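Local coordinates for TetR family transcriptional regulator (Mycobacterium smegmatis, PDB 5XS9), which is BioQ, a regulator that probably binds operator DNA as a dimer and represses genes of biotin metabolism, at residues Val9-Thr13 with Ala53-His57; Leu16-Ile21 with His89-Leu95; Trp71-His76 with Val182-Ala186; Cys79-Arg83 with Gly170-Phe174; Ile111-Gly116 with Ala133-Ile137. One frame throughout, in Å; residues are numbered along the deposited sequence.

Interaction 1: residues Val9-Thr13 with Ala53-His57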
# COMPACT_ATOMS: atom_id res chain seq x y z
N VAL A 9 1.95 24.67 5.61
CA VAL A 9 1.44 23.29 5.60
C VAL A 9 0.09 23.27 5.00
O VAL A 9 -0.23 22.43 4.17
CB VAL A 9 1.44 22.69 7.01
CG1 VAL A 9 0.75 21.32 6.99
CG2 VAL A 9 2.88 22.54 7.48
N ALA A 10 -0.73 24.27 5.36
CA ALA A 10 -2.03 24.39 4.80
C ALA A 10 -2.01 24.63 3.27
O ALA A 10 -2.82 24.04 2.50
CB ALA A 10 -2.81 25.53 5.51
N ALA A 11 -1.14 25.51 2.82
CA ALA A 11 -1.01 25.74 1.38
C ALA A 11 -0.58 24.43 0.70
O ALA A 11 -1.07 24.07 -0.39
CB ALA A 11 0.01 26.83 1.09
N ALA A 12 0.36 23.75 1.33
CA ALA A 12 0.89 22.48 0.74
C ALA A 12 -0.22 21.43 0.62
O ALA A 12 -0.31 20.71 -0.38
CB ALA A 12 2.01 21.96 1.61
N THR A 13 -1.14 21.43 1.61
CA THR A 13 -2.27 20.51 1.66
C THR A 13 -3.29 20.81 0.58
O THR A 13 -3.86 19.92 -0.06
CB THR A 13 -2.88 20.48 3.11
OG1 THR A 13 -1.86 20.01 3.97
CG2 THR A 13 -4.08 19.60 3.21
N ALA A 53 5.19 16.74 7.31
CA ALA A 53 4.35 17.72 7.97
C ALA A 53 2.98 17.67 7.37
O ALA A 53 2.00 17.83 8.04
CB ALA A 53 4.93 19.13 7.78
N VAL A 54 2.89 17.54 6.05
CA VAL A 54 1.59 17.47 5.45
C VAL A 54 0.88 16.16 5.93
O VAL A 54 -0.36 16.15 6.22
CB VAL A 54 1.67 17.49 3.92
CG1 VAL A 54 0.35 17.10 3.33
CG2 VAL A 54 2.10 18.84 3.40
N ALA A 55 1.62 15.06 5.98
CA ALA A 55 1.07 13.77 6.60
C ALA A 55 0.50 14.01 8.02
O ALA A 55 -0.65 13.63 8.33
CB ALA A 55 2.14 12.68 6.62
N ASP A 56 1.26 14.71 8.88
CA ASP A 56 0.76 14.96 10.26
C ASP A 56 -0.41 15.87 10.32
O ASP A 56 -1.27 15.69 11.16
CB ASP A 56 1.87 15.40 11.18
CG ASP A 56 2.84 14.27 11.40
OD1 ASP A 56 2.45 13.08 11.27
OD2 ASP A 56 3.99 14.52 11.69
N HIS A 57 -0.53 16.74 9.35
CA HIS A 57 -1.64 17.65 9.29
C HIS A 57 -2.90 16.91 8.87
O HIS A 57 -3.96 17.10 9.46
CB HIS A 57 -1.32 18.78 8.29
CG HIS A 57 -2.41 19.79 8.15
ND1 HIS A 57 -3.08 20.01 6.98
CD2 HIS A 57 -2.93 20.66 9.04
CE1 HIS A 57 -4.00 20.94 7.15
NE2 HIS A 57 -3.93 21.34 8.40

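Interaction 2: residues Leu16-Ile21 with His89-Leu95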
# COMPACT_ATOMS: atom_id res chain seq x y z
N LEU A 16 -1.97 19.50 -2.72
CA LEU A 16 -2.23 18.08 -2.68
C LEU A 16 -3.65 17.79 -3.04
O LEU A 16 -3.89 17.00 -3.94
CB LEU A 16 -1.87 17.49 -1.31
CG LEU A 16 -2.30 16.02 -1.17
CD1 LEU A 16 -1.30 15.11 -1.86
CD2 LEU A 16 -2.37 15.68 0.28
N ASP A 17 -4.58 18.43 -2.33
CA ASP A 17 -6.02 18.22 -2.62
C ASP A 17 -6.38 18.56 -4.04
O ASP A 17 -6.98 17.75 -4.72
CB ASP A 17 -6.91 18.99 -1.59
CG ASP A 17 -6.83 18.37 -0.20
OD1 ASP A 17 -6.61 17.15 -0.17
OD2 ASP A 17 -6.95 19.04 0.86
N ASP A 18 -6.01 19.74 -4.48
CA ASP A 18 -6.35 20.22 -5.84
C ASP A 18 -5.62 19.52 -6.97
O ASP A 18 -6.18 19.33 -8.06
CB ASP A 18 -6.07 21.74 -5.94
CG ASP A 18 -6.98 22.56 -5.05
OD1 ASP A 18 -8.00 22.06 -4.56
OD2 ASP A 18 -6.64 23.71 -4.79
N HIS A 19 -4.38 19.11 -6.76
CA HIS A 19 -3.58 18.68 -7.89
C HIS A 19 -2.91 17.35 -7.77
O HIS A 19 -2.34 16.92 -8.75
CB HIS A 19 -2.50 19.74 -8.18
CG HIS A 19 -3.07 21.07 -8.53
ND1 HIS A 19 -3.84 21.26 -9.66
CD2 HIS A 19 -3.02 22.26 -7.89
CE1 HIS A 19 -4.24 22.52 -9.70
NE2 HIS A 19 -3.77 23.14 -8.63
N GLY A 20 -2.91 16.72 -6.59
CA GLY A 20 -2.31 15.44 -6.44
C GLY A 20 -0.89 15.49 -5.94
O GLY A 20 -0.20 16.49 -5.99
N ILE A 21 -0.46 14.34 -5.46
CA ILE A 21 0.84 14.25 -4.80
C ILE A 21 2.01 14.59 -5.72
O ILE A 21 2.99 15.22 -5.27
CB ILE A 21 1.03 12.88 -4.15
CG1 ILE A 21 2.20 12.90 -3.16
CG2 ILE A 21 1.12 11.76 -5.22
CD1 ILE A 21 2.38 11.61 -2.39
N HIS A 89 -8.15 13.46 1.80
CA HIS A 89 -7.29 14.19 0.93
C HIS A 89 -6.87 13.37 -0.25
O HIS A 89 -6.65 12.18 -0.10
CB HIS A 89 -6.06 14.64 1.69
CG HIS A 89 -6.42 15.46 2.88
ND1 HIS A 89 -6.69 16.81 2.80
CD2 HIS A 89 -6.68 15.10 4.17
CE1 HIS A 89 -7.05 17.27 3.99
NE2 HIS A 89 -7.08 16.24 4.82
N THR A 90 -6.79 14.01 -1.43
CA THR A 90 -6.24 13.40 -2.63
C THR A 90 -4.82 12.79 -2.36
O THR A 90 -3.91 13.41 -1.81
CB THR A 90 -6.08 14.44 -3.73
OG1 THR A 90 -7.30 15.18 -3.88
CG2 THR A 90 -5.70 13.78 -5.15
N ASP A 91 -4.68 11.53 -2.72
CA ASP A 91 -3.43 10.76 -2.61
C ASP A 91 -2.98 10.63 -1.13
O ASP A 91 -1.83 10.34 -0.82
CB ASP A 91 -2.38 11.31 -3.47
CG ASP A 91 -2.72 11.21 -4.96
OD1 ASP A 91 -3.30 10.22 -5.46
OD2 ASP A 91 -2.31 12.13 -5.63
N GLY A 92 -3.93 10.77 -0.22
CA GLY A 92 -3.60 10.80 1.22
C GLY A 92 -3.01 9.50 1.75
O GLY A 92 -2.04 9.53 2.50
N ALA A 93 -3.58 8.37 1.33
CA ALA A 93 -3.05 7.14 1.76
C ALA A 93 -1.62 6.94 1.24
O ALA A 93 -0.79 6.47 1.97
CB ALA A 93 -3.97 5.97 1.39
N GLU A 94 -1.36 7.30 -0.01
CA GLU A 94 -0.01 7.17 -0.58
C GLU A 94 0.99 8.08 0.13
O GLU A 94 2.13 7.70 0.37
CB GLU A 94 -0.02 7.55 -2.07
CG GLU A 94 1.30 7.34 -2.75
CD GLU A 94 1.31 7.88 -4.21
OE1 GLU A 94 0.22 8.01 -4.80
OE2 GLU A 94 2.40 8.21 -4.73
N LEU A 95 0.55 9.27 0.44
CA LEU A 95 1.43 10.27 1.06
C LEU A 95 1.75 9.79 2.48
O LEU A 95 2.92 9.81 2.88
CB LEU A 95 0.74 11.64 1.07
CG LEU A 95 1.61 12.86 1.45
CD1 LEU A 95 1.10 14.13 0.84
CD2 LEU A 95 1.59 12.97 2.95

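Interaction 3: residues Trp71-His76 with Val182-Ala186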
# COMPACT_ATOMS: atom_id res chain seq x y z
N TRP A 71 -10.31 -3.71 23.92
CA TRP A 71 -9.21 -3.65 22.97
C TRP A 71 -9.69 -3.86 21.51
O TRP A 71 -9.19 -3.17 20.63
CB TRP A 71 -8.04 -4.59 23.33
CG TRP A 71 -8.30 -6.03 23.25
CD1 TRP A 71 -8.67 -6.90 24.29
CD2 TRP A 71 -8.26 -6.84 22.05
NE1 TRP A 71 -8.82 -8.18 23.77
CE2 TRP A 71 -8.54 -8.17 22.42
CE3 TRP A 71 -7.95 -6.57 20.73
CZ2 TRP A 71 -8.55 -9.22 21.51
CZ3 TRP A 71 -7.97 -7.67 19.79
CH2 TRP A 71 -8.29 -8.93 20.19
N ARG A 72 -10.61 -4.76 21.29
CA ARG A 72 -11.15 -4.98 19.94
C ARG A 72 -11.68 -3.71 19.29
O ARG A 72 -11.37 -3.37 18.13
CB ARG A 72 -12.23 -6.09 19.90
CG ARG A 72 -11.69 -7.48 20.22
CD ARG A 72 -12.84 -8.45 20.38
NE ARG A 72 -12.43 -9.84 20.53
CZ ARG A 72 -11.98 -10.39 21.68
NH1 ARG A 72 -11.81 -9.67 22.79
NH2 ARG A 72 -11.62 -11.66 21.70
N GLU A 73 -12.44 -2.98 20.09
CA GLU A 73 -13.08 -1.76 19.66
C GLU A 73 -12.06 -0.65 19.56
O GLU A 73 -12.14 0.20 18.70
CB GLU A 73 -14.26 -1.40 20.61
CG GLU A 73 -15.58 -2.10 20.28
CD GLU A 73 -15.60 -3.64 20.42
OE1 GLU A 73 -15.90 -4.35 19.39
OE2 GLU A 73 -15.34 -4.15 21.55
N GLN A 74 -11.04 -0.66 20.38
CA GLN A 74 -9.97 0.27 20.12
C GLN A 74 -9.31 0.14 18.72
O GLN A 74 -8.93 1.17 18.08
CB GLN A 74 -8.82 0.09 21.13
CG GLN A 74 -9.20 0.40 22.60
CD GLN A 74 -8.12 0.03 23.58
OE1 GLN A 74 -6.93 0.13 23.31
NE2 GLN A 74 -8.56 -0.43 24.76
N ILE A 75 -9.07 -1.10 18.30
CA ILE A 75 -8.47 -1.31 16.99
C ILE A 75 -9.45 -0.83 15.93
O ILE A 75 -9.08 -0.09 15.02
CB ILE A 75 -8.15 -2.77 16.79
CG1 ILE A 75 -6.92 -3.09 17.68
CG2 ILE A 75 -7.86 -3.00 15.30
CD1 ILE A 75 -6.70 -4.50 17.79
N HIS A 76 -10.69 -1.24 16.06
CA HIS A 76 -11.70 -0.79 15.08
C HIS A 76 -11.74 0.74 15.00
O HIS A 76 -11.71 1.31 13.92
CB HIS A 76 -13.10 -1.43 15.32
CG HIS A 76 -13.17 -2.88 14.91
ND1 HIS A 76 -13.25 -3.27 13.58
CD2 HIS A 76 -13.22 -4.02 15.64
CE1 HIS A 76 -13.30 -4.59 13.51
NE2 HIS A 76 -13.28 -5.07 14.75
N VAL A 182 -8.32 -8.72 14.08
CA VAL A 182 -8.71 -8.77 15.44
C VAL A 182 -8.85 -10.18 15.94
O VAL A 182 -8.38 -10.48 17.00
CB VAL A 182 -10.05 -7.93 15.63
CG1 VAL A 182 -10.75 -8.22 16.90
CG2 VAL A 182 -9.72 -6.46 15.53
N ASP A 183 -9.50 -11.01 15.17
CA ASP A 183 -9.59 -12.42 15.53
C ASP A 183 -8.23 -13.10 15.59
O ASP A 183 -8.01 -13.90 16.49
CB ASP A 183 -10.50 -13.18 14.59
CG ASP A 183 -11.98 -12.83 14.82
OD1 ASP A 183 -12.34 -12.54 15.93
OD2 ASP A 183 -12.75 -12.83 13.89
N GLY A 184 -7.30 -12.73 14.69
CA GLY A 184 -5.93 -13.24 14.76
C GLY A 184 -5.15 -12.78 15.99
O GLY A 184 -4.44 -13.56 16.60
N LEU A 185 -5.35 -11.53 16.40
CA LEU A 185 -4.76 -11.05 17.61
C LEU A 185 -5.30 -11.81 18.80
O LEU A 185 -4.52 -12.19 19.69
CB LEU A 185 -4.97 -9.56 17.78
CG LEU A 185 -4.25 -8.61 16.86
CD1 LEU A 185 -4.78 -7.21 16.84
CD2 LEU A 185 -2.73 -8.56 17.14
N ALA A 186 -6.62 -12.03 18.82
CA ALA A 186 -7.29 -12.71 19.93
C ALA A 186 -6.77 -14.13 20.07
O ALA A 186 -6.59 -14.59 21.17
CB ALA A 186 -8.80 -12.73 19.72
O HOH W 1 -12.73 -11.31 18.26

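Interaction 4: residues Cys79-Arg83 with Gly170-Phe174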
# COMPACT_ATOMS: atom_id res chain seq x y z
N CYS A 79 -8.53 2.43 13.46
CA CYS A 79 -8.30 2.17 12.05
C CYS A 79 -9.35 2.89 11.21
O CYS A 79 -9.02 3.37 10.16
CB CYS A 79 -8.42 0.65 11.83
SG CYS A 79 -6.87 -0.17 12.47
N ARG A 80 -10.61 2.91 11.65
CA ARG A 80 -11.64 3.66 10.92
C ARG A 80 -11.28 5.11 10.87
O ARG A 80 -11.36 5.75 9.80
CB ARG A 80 -13.04 3.53 11.53
CG ARG A 80 -13.75 2.22 11.38
CD ARG A 80 -15.20 2.35 11.87
NE ARG A 80 -15.30 2.54 13.33
CZ ARG A 80 -15.62 1.59 14.23
NH1 ARG A 80 -15.89 0.31 13.87
NH2 ARG A 80 -15.62 1.91 15.54
N ALA A 81 -10.80 5.66 11.98
CA ALA A 81 -10.48 7.12 11.99
C ALA A 81 -9.32 7.36 11.09
O ALA A 81 -9.26 8.38 10.38
CB ALA A 81 -10.18 7.63 13.39
N LEU A 82 -8.37 6.42 11.06
CA LEU A 82 -7.23 6.57 10.21
C LEU A 82 -7.61 6.51 8.71
O LEU A 82 -7.21 7.36 7.92
CB LEU A 82 -6.14 5.53 10.58
CG LEU A 82 -5.02 5.44 9.58
CD1 LEU A 82 -4.16 6.69 9.48
CD2 LEU A 82 -4.14 4.26 9.94
N ARG A 83 -8.39 5.50 8.32
CA ARG A 83 -8.80 5.42 6.93
C ARG A 83 -9.59 6.69 6.48
O ARG A 83 -9.39 7.23 5.39
CB ARG A 83 -9.67 4.20 6.75
CG ARG A 83 -10.39 4.18 5.39
CD ARG A 83 -10.90 2.82 5.15
NE ARG A 83 -11.84 2.80 4.05
CZ ARG A 83 -13.16 2.88 4.15
NH1 ARG A 83 -13.75 2.98 5.32
NH2 ARG A 83 -13.90 2.84 3.06
N GLY A 170 -17.03 0.01 0.36
CA GLY A 170 -15.71 0.21 0.95
C GLY A 170 -15.64 -0.18 2.41
O GLY A 170 -14.83 -0.99 2.85
N THR A 171 -16.58 0.36 3.13
CA THR A 171 -16.61 0.25 4.54
C THR A 171 -16.84 -1.12 5.06
O THR A 171 -16.16 -1.55 5.98
CB THR A 171 -17.63 1.24 5.03
OG1 THR A 171 -17.05 2.49 4.73
CG2 THR A 171 -17.85 1.10 6.50
N ARG A 172 -17.74 -1.85 4.43
CA ARG A 172 -18.00 -3.20 4.88
C ARG A 172 -16.75 -4.09 4.60
O ARG A 172 -16.40 -4.94 5.40
CB ARG A 172 -19.19 -3.78 4.18
CG ARG A 172 -19.41 -5.25 4.45
CD ARG A 172 -20.79 -5.68 3.99
NE ARG A 172 -20.99 -7.12 4.14
CZ ARG A 172 -22.03 -7.71 4.73
NH1 ARG A 172 -23.04 -7.01 5.27
NH2 ARG A 172 -22.08 -9.04 4.79
N GLN A 173 -16.12 -3.87 3.45
CA GLN A 173 -14.92 -4.66 3.08
C GLN A 173 -13.78 -4.35 4.09
O GLN A 173 -13.05 -5.23 4.53
CB GLN A 173 -14.45 -4.23 1.69
CG GLN A 173 -15.46 -4.48 0.58
CD GLN A 173 -15.62 -5.94 0.42
OE1 GLN A 173 -14.63 -6.65 0.26
NE2 GLN A 173 -16.84 -6.41 0.46
N PHE A 174 -13.65 -3.06 4.42
CA PHE A 174 -12.63 -2.62 5.34
C PHE A 174 -12.78 -3.29 6.70
O PHE A 174 -11.80 -3.84 7.24
CB PHE A 174 -12.64 -1.07 5.43
CG PHE A 174 -11.55 -0.51 6.30
CD1 PHE A 174 -10.19 -0.70 5.96
CD2 PHE A 174 -11.86 0.16 7.51
CE1 PHE A 174 -9.17 -0.18 6.75
CE2 PHE A 174 -10.84 0.71 8.31
CZ PHE A 174 -9.50 0.53 7.96

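Interaction 5: residues Ile111-Gly116 with Ala133-Ile137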
# COMPACT_ATOMS: atom_id res chain seq x y z
N ILE A 111 0.01 6.42 16.29
CA ILE A 111 -1.08 5.47 16.09
C ILE A 111 -0.61 4.04 16.27
O ILE A 111 -1.31 3.23 16.86
CB ILE A 111 -1.79 5.73 14.72
CG1 ILE A 111 -2.63 7.04 14.83
CG2 ILE A 111 -2.69 4.54 14.38
CD1 ILE A 111 -2.84 7.70 13.48
N VAL A 112 0.57 3.73 15.76
CA VAL A 112 1.16 2.45 15.93
C VAL A 112 1.38 2.08 17.41
O VAL A 112 1.01 1.01 17.85
CB VAL A 112 2.53 2.42 15.21
CG1 VAL A 112 3.44 1.29 15.68
CG2 VAL A 112 2.33 2.35 13.73
N GLU A 113 1.86 3.04 18.20
CA GLU A 113 2.01 2.82 19.64
C GLU A 113 0.64 2.60 20.25
O GLU A 113 0.42 1.73 21.10
CB GLU A 113 2.79 4.01 20.28
CG GLU A 113 2.63 4.15 21.79
CD GLU A 113 3.59 3.29 22.65
OE1 GLU A 113 3.13 2.75 23.69
OE2 GLU A 113 4.81 3.16 22.33
N GLN A 114 -0.33 3.39 19.84
CA GLN A 114 -1.64 3.15 20.40
C GLN A 114 -2.21 1.77 20.05
O GLN A 114 -2.77 1.11 20.89
CB GLN A 114 -2.57 4.27 19.94
CG GLN A 114 -3.89 4.29 20.61
CD GLN A 114 -4.60 5.64 20.43
OE1 GLN A 114 -4.02 6.71 20.61
NE2 GLN A 114 -5.88 5.58 20.16
N LEU A 115 -2.04 1.32 18.82
CA LEU A 115 -2.45 -0.01 18.45
C LEU A 115 -1.68 -1.13 19.22
O LEU A 115 -2.25 -2.17 19.50
CB LEU A 115 -2.28 -0.24 16.96
CG LEU A 115 -3.22 0.55 16.04
CD1 LEU A 115 -2.68 0.41 14.64
CD2 LEU A 115 -4.67 0.13 16.20
N GLY A 116 -0.40 -0.92 19.49
CA GLY A 116 0.37 -1.82 20.32
C GLY A 116 -0.22 -2.03 21.68
O GLY A 116 -0.22 -3.13 22.16
N ALA A 133 1.16 -4.31 15.64
CA ALA A 133 0.63 -3.00 15.34
C ALA A 133 0.95 -2.60 13.92
O ALA A 133 0.03 -2.15 13.21
CB ALA A 133 1.11 -1.95 16.34
N ARG A 134 2.18 -2.83 13.46
CA ARG A 134 2.54 -2.55 12.10
C ARG A 134 1.72 -3.39 11.09
O ARG A 134 1.38 -2.91 10.01
CB ARG A 134 4.04 -2.79 11.85
CG ARG A 134 4.88 -1.62 12.41
CD ARG A 134 6.33 -1.67 11.98
NE ARG A 134 6.96 -2.86 12.45
CZ ARG A 134 7.70 -2.97 13.57
NH1 ARG A 134 7.91 -1.94 14.40
NH2 ARG A 134 8.22 -4.15 13.87
N THR A 135 1.43 -4.63 11.46
CA THR A 135 0.63 -5.51 10.64
C THR A 135 -0.75 -4.87 10.33
O THR A 135 -1.20 -4.82 9.16
CB THR A 135 0.48 -6.88 11.30
OG1 THR A 135 1.78 -7.59 11.34
CG2 THR A 135 -0.51 -7.73 10.47
N VAL A 136 -1.39 -4.36 11.36
CA VAL A 136 -2.65 -3.64 11.20
C VAL A 136 -2.46 -2.42 10.33
O VAL A 136 -3.24 -2.21 9.38
CB VAL A 136 -3.22 -3.27 12.56
CG1 VAL A 136 -4.53 -2.41 12.46
CG2 VAL A 136 -3.45 -4.54 13.42
N ILE A 137 -1.38 -1.65 10.56
CA ILE A 137 -1.18 -0.46 9.74
C ILE A 137 -0.98 -0.82 8.29
O ILE A 137 -1.48 -0.10 7.40
CB ILE A 137 -0.02 0.42 10.26
CG1 ILE A 137 -0.42 1.06 11.56
CG2 ILE A 137 0.37 1.50 9.29
CD1 ILE A 137 -1.65 1.93 11.47

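Interaction 1: residues Val9-Thr13 with Ala53-His57
Val9 and His57 meet where the first helix of the TetR-type DNA-binding domain, helix 5-19, crosses helix 47-58, which leads on to the core; the two run nearly at right angles, crossing at -85° over the short segments. Helix 26-33 packs beside the pair, with Leu29 touching Ala12.

The apolar part is made by small side chains, which let the backbones come close. Val9 is the wedge: its CG1 lies 3.5 Å from His57 CB and continues along the start of the ring, while its other methyl, CG2, rests 4.0 Å from Ala53 CB. CG1 faces His57 because it stands anti to the backbone N (chi1 174°), which leaves CG2 on the Ala53 side. Further along, Ala12 CB packs on Val54 CG2 at 3.6 Å, and Leu95 of helix 92-101 also touches Val54.

The polar part is a short relay through one hydroxyl. His57 ND1 donates to Thr13 OG1 over 3.2 Å, a bond that leaves the imidazole plane by 30°. Thr13 OG1 in turn donates to Val9 O one turn back, from above the carbonyl plane. The hydroxyl is therefore held by two bonds within a buried contact, accepting from His57 ND1 and donating to Val9 O, and Val9 O accepts twice, from Thr13 OG1 at 2.9 Å and from Thr13 N at 2.9 Å.

Interaction 2: residues Leu16-Ile21 with His89-Leu95
The junction between the DNA-binding domain and the ligand-binding-type core of a TetR regulator is made here: the end of helix 5-19 and the residues after it, with Asp17 and Ile21, clasp the turn 89-92 that leads into helix 92-101. His89 to Gly92 form a type II beta turn.

Asp17 holds the start of this turn. Its carboxylate lies nearly coplanar with the His89 imidazole, the planes 13° apart, and His89 ND1 is shared between both oxygens, at 3.0 Å from Asp17 OD1 and 3.0 Å from Asp17 OD2, each through its syn lone pair. The bifurcated grip fixes the rotation of both flat groups and would probably favour a protonated imidazole. One residue on, Thr90 OG1 donates to Asp17 O over 2.7 Å, in the carbonyl plane and on a lone pair.

Asp91, the residue just before helix 92-101, points its carboxylate across the gap instead of capping its own helix. Its OD2 takes the N-H of Ile21 at 2.9 Å through the anti lone pair, almost straight at 172°. The backbone of Gly20, which leaves helix 5-19 with positive phi, passes close to the same oxygen.

Beneath these bonds, Leu16 CD1 packs on Leu95 CD1 at 3.7 Å, and the extended Ile21 chain lays CD1 3.8 Å from Leu95 CB. Such a polar clasp over an apolar floor joins the two domains in a manner consistent with the TetR fold, in which movements of the core are thought to reach the DNA-binding helices.

Interaction 3: residues Trp71-His76 with Val182-Ala186
Trp71 lies over the Arg72 guanidinium and faces Val182 and Ala186, where helices 71-87 and 170-186 of the TetR core run roughly antiparallel, 145° between the short segments. The guanidinium has Trp71 CZ2 centred over one face, 3.5 Å above its plane, and a water at its edge. Arg72 CG lies over one face of the indole, 3.6 Å above the ring plane and toward the rim. The indole turns its edge to the other helix: Val182 O, Ala186 CB and, from its own helix, Ile75 CD1 lie near the ring plane, with Trp71 CH2 3.5 Å from Val182 O. A chi1 of 67° sets CG between the backbone N and carbonyl carbon and swings the six-membered ring over to helix 170-186.

Val182 is a knob in a hole formed by Trp71, Arg72, Ile75 and His76. Its CG1 presses on Arg72 CG at 3.5 Å, and its CG2 touches both Ile75 CG2 and His76 NE2, whose hydrogen bond goes to Gln179. Ile75 and Leu185 meet tip to tip, and Leu185 continues onto Leu180 of the second subunit, so the packing reaches the dimer interface.

One water joins opposite charges: Arg72 NE donates to it over 2.7 Å, and it donates to Asp183 OD1 over 2.7 Å.

Interaction 4: residues Cys79-Arg83 with Gly170-Phe174
Arg83 lays its aliphatic chain over the Phe174 ring where helices 71-87 and 170-186 of the TetR core diverge, the axes of the short segments 12.0 Å apart at closest approach. Arg83 CD sits 3.5 Å from the ring centroid and only 6° off the normal, a CH-pi contact made with nearly ideal centring. The chain can reach that far because CG stands anti to the backbone N and it remains extended to NE.

The ring's far end pushes into helix 71-87. Its rim meets Cys79 O, 3.6 Å from Phe174 CZ, and Cys79 CB lies at 4.0 Å from the same Phe174 CZ.

Beyond the ring the guanidinium, tilted 28° to it, arrives over the first turn of helix 170-186. Phe174 CB lies under one face, and Thr171 OG1 is at the edge, accepting a weak hydrogen bond from NH1. Close packing continues at the helix start, where Arg83 NH2 comes within 3.5 Å of Gly170 C. The firmer polar partner is Glu147 of helix 129-155, which forms a salt bridge with NH2 and so ties a third helix to the pair.

In the outer shell, Phe143 meets the Phe174 ring at about 60°, and Tyr139 OH bonds to Phe174 O.

Interaction 5: residues Ile111-Gly116 with Ala133-Ile137
Ala133, Leu115 and Val112 carry the meeting of helix 106-122 with helix 129-155, which cross at 121° between their short segments in the all-helical core of the TetR fold.

Ala133 sets its methyl against the backbone of the other helix. CB lies 3.3 Å from Val112 O and 3.6 Å from Gly116 N, two atoms joined by a helical hydrogen bond, so the methyl rests against that bond. The CA atoms of Gly116 and Ala133, 5.1 Å apart, are the nearest across the segments.

Leu115 closes the next side of the Ala133 methyl, its CB 3.8 Å away from Ala133 CB. Its CD1 reaches Ile137 CD1 at 3.7 Å, the side chains slanting across each other, and also meets Val136 CG1. Ser78 of helix 71-87 backs Leu115, while Cys79 and Leu82 of that helix touch Val136 and Ile137.

Val112 divides its two methyls between neighbours. CG1, anti to the backbone N (chi1 161°), faces Ala133, and CG2 meets Ile137 CG1 at 3.7 Å, the two side chains crossing at about a right angle. Ile111 adds a lighter touch on Ile137 CD1.

No hydrogen bond passes between the segments. The joint depends on shape and the burial of hydrocarbon, with polar backbone atoms satisfied inside each helix, so cohesion here is essentially hydrophobic.

Interactions 1 and 2 share helix 5-19, lie 10 Å apart between centres and touch through Val54 and Leu95, so the DNA-binding bundle and its seat on helix 92-101 form one continuous packing. Interactions 3 and 4 join helices 71-87 and 170-186 at two levels, 14 Å apart between centres, and both enclose interaction 5 in chain order. Interaction 5 touches each of them, through Leu115 to Ile75 and through Val136 to Cys79. Interaction 1 is about 31 Å from interaction 3 between centres, across the chain's centre. Helix 71-87 follows 47-58 in sequence and leads into the turn of interaction 2, a plausible path for structural change between the dimer-facing core and the DNA-binding domain.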